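Local coordinates for protein Serpin48 (Tenebrio molitor, PDB 3OZQ) that is a serpin of insect innate immunity that specifically inhibits the protease SPE, probably by the serine-protease trapping mechanism of its family, at residues 149-154 and 166-171. Residues are numbered along the deposited sequence; the frame is centred on the assembly and turned at random.
Sequences QNLVDP and INALYF
L151, on the irregular loop after helix 129-143, rides over strand residues 166-168, its CA 7.6 Å from that of A168. No hydrogen bond joins 149-154 to 166-171; the strand's own backbone bonds go to strands 90-100 and 310-321, in β-sheet A of the serpin fold. L151 points toward the strand and lays both methyls on one face of it: CD1 rests on CB of A168 at 3.6 Å and lies 3.9 Å from CG2 of I166, while CD2 meets CD1 of I166 at 3.5 Å. A chi1 of -172° swings CG away from the backbone N and down to the strand, where L151 and I166 pass each other pointing opposite ways. V152 crosses I166 roughly perpendicularly, its CG2 3.6 Å from the same CD1. I166 also packs on M136 and V140 of helix 129-143, and L151 on V314 and K316 of strand 310-321. V152 N is bonded to N137 OD1, and K316 NZ to Q149 O, tying the loop to helix 129-143 and strand 310-321. Every touching residue is buried and every side-chain contact aliphatic, so methyl-to-methyl packing seats the loop on the sheet, and polar anchoring comes from outside this contact.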
loop_
_atom_site.group_PDB
_atom_site.type_symbol
_atom_site.label_atom_id
_atom_site.label_comp_id
_atom_site.label_asym_id
_atom_site.label_seq_id
_atom_site.Cartn_x
_atom_site.Cartn_y
_atom_site.Cartn_z
ATOM N N GLN A 149 11.500 8.398 7.060
ATOM C CA GLN A 149 12.817 8.345 7.653
ATOM C C GLN A 149 13.053 6.992 8.291
ATOM O O GLN A 149 12.097 6.286 8.640
ATOM C CB GLN A 149 12.980 9.475 8.674
ATOM C CG GLN A 149 12.866 10.858 8.055
ATOM C CD GLN A 149 13.262 11.966 9.012
ATOM O OE1 GLN A 149 13.391 11.748 10.218
ATOM N NE2 GLN A 149 13.467 13.167 8.475
ATOM N N ASN A 150 14.326 6.626 8.401
ATOM C CA ASN A 150 14.719 5.432 9.120
ATOM C C ASN A 150 13.974 4.193 8.675
ATOM O O ASN A 150 13.519 3.404 9.500
ATOM C CB ASN A 150 14.519 5.657 10.620
ATOM C CG ASN A 150 15.456 6.702 11.163
ATOM O OD1 ASN A 150 16.639 6.432 11.354
ATOM N ND2 ASN A 150 14.946 7.910 11.384
ATOM N N LEU A 151 13.845 4.020 7.369
ATOM C CA LEU A 151 13.174 2.842 6.849
ATOM C C LEU A 151 13.907 1.573 7.268
ATOM O O LEU A 151 13.296 0.648 7.799
ATOM C CB LEU A 151 13.043 2.912 5.325
ATOM C CG LEU A 151 12.176 1.812 4.701
ATOM C CD1 LEU A 151 11.510 2.296 3.411
ATOM C CD2 LEU A 151 12.990 0.549 4.467
ATOM N N VAL A 152 15.214 1.541 7.017
ATOM C CA VAL A 152 16.051 0.370 7.309
ATOM C C VAL A 152 16.573 0.471 8.736
ATOM O O VAL A 152 17.199 1.466 9.117
ATOM C CB VAL A 152 17.256 0.266 6.344
ATOM C CG1 VAL A 152 18.192 -0.893 6.747
ATOM C CG2 VAL A 152 16.784 0.101 4.890
ATOM N N ASP A 153 16.280 -0.550 9.528
ATOM C CA ASP A 153 16.840 -0.674 10.861
ATOM C C ASP A 153 18.121 -1.476 10.727
ATOM O O ASP A 153 18.078 -2.659 10.388
ATOM C CB ASP A 153 15.847 -1.384 11.777
ATOM C CG ASP A 153 16.447 -1.741 13.132
ATOM O OD1 ASP A 153 15.661 -1.990 14.060
ATOM O OD2 ASP A 153 17.692 -1.785 13.268
ATOM N N PRO A 154 19.273 -0.836 10.996
ATOM C CA PRO A 154 20.568 -1.456 10.713
ATOM C C PRO A 154 20.693 -2.851 11.320
ATOM O O PRO A 154 21.463 -3.673 10.832
ATOM C CB PRO A 154 21.569 -0.482 11.342
ATOM C CG PRO A 154 20.802 0.272 12.337
ATOM C CD PRO A 154 19.428 0.420 11.749
ATOM N N ILE A 166 13.850 -2.266 -0.908
ATOM C CA ILE A 166 13.333 -1.137 -0.151
ATOM C C ILE A 166 12.125 -0.571 -0.889
ATOM O O ILE A 166 12.178 -0.409 -2.108
ATOM C CB ILE A 166 14.375 -0.025 -0.075
ATOM C CG1 ILE A 166 15.484 -0.425 0.891
ATOM C CG2 ILE A 166 13.729 1.257 0.364
ATOM C CD1 ILE A 166 14.982 -1.170 2.097
ATOM N N ASN A 167 11.059 -0.270 -0.154
ATOM C CA ASN A 167 9.779 0.171 -0.752
ATOM C C ASN A 167 9.067 1.200 0.117
ATOM O O ASN A 167 8.296 0.844 0.990
ATOM C CB ASN A 167 8.879 -1.050 -0.942
ATOM C CG ASN A 167 7.545 -0.728 -1.597
ATOM O OD1 ASN A 167 7.362 0.318 -2.217
ATOM N ND2 ASN A 167 6.619 -1.666 -1.492
ATOM N N ALA A 168 9.344 2.474 -0.122
ATOM C CA ALA A 168 8.778 3.552 0.664
ATOM C C ALA A 168 7.813 4.317 -0.214
ATOM O O ALA A 168 8.120 4.600 -1.370
ATOM C CB ALA A 168 9.846 4.475 1.136
ATOM N N LEU A 169 6.654 4.659 0.333
ATOM C CA LEU A 169 5.675 5.438 -0.429
ATOM C C LEU A 169 4.645 6.152 0.421
ATOM O O LEU A 169 4.488 5.890 1.612
ATOM C CB LEU A 169 4.945 4.601 -1.505
ATOM C CG LEU A 169 4.378 3.181 -1.310
ATOM C CD1 LEU A 169 4.275 2.704 0.110
ATOM C CD2 LEU A 169 3.048 2.926 -2.070
ATOM N N TYR A 170 3.939 7.059 -0.236
ATOM C CA TYR A 170 2.843 7.787 0.364
ATOM C C TYR A 170 2.094 8.455 -0.775
ATOM O O TYR A 170 2.649 8.661 -1.858
ATOM C CB TYR A 170 3.346 8.817 1.379
ATOM C CG TYR A 170 4.037 10.017 0.773
ATOM C CD1 TYR A 170 3.319 11.163 0.453
ATOM C CD2 TYR A 170 5.409 10.010 0.531
ATOM C CE1 TYR A 170 3.946 12.271 -0.094
ATOM C CE2 TYR A 170 6.047 11.113 -0.022
ATOM C CZ TYR A 170 5.306 12.244 -0.331
ATOM O OH TYR A 170 5.923 13.344 -0.881
ATOM N N PHE A 171 0.834 8.782 -0.520
ATOM C CA PHE A 171 -0.089 9.258 -1.540
ATOM C C PHE A 171 -0.504 10.683 -1.215
ATOM O O PHE A 171 -0.629 11.050 -0.048
ATOM C CB PHE A 171 -1.335 8.374 -1.540
ATOM C CG PHE A 171 -2.244 8.596 -2.716
ATOM C CD1 PHE A 171 -1.790 8.389 -4.007
ATOM C CD2 PHE A 171 -3.563 8.999 -2.530
ATOM C CE1 PHE A 171 -2.638 8.581 -5.100
ATOM C CE2 PHE A 171 -4.411 9.190 -3.618
ATOM C CZ PHE A 171 -3.948 8.973 -4.904
#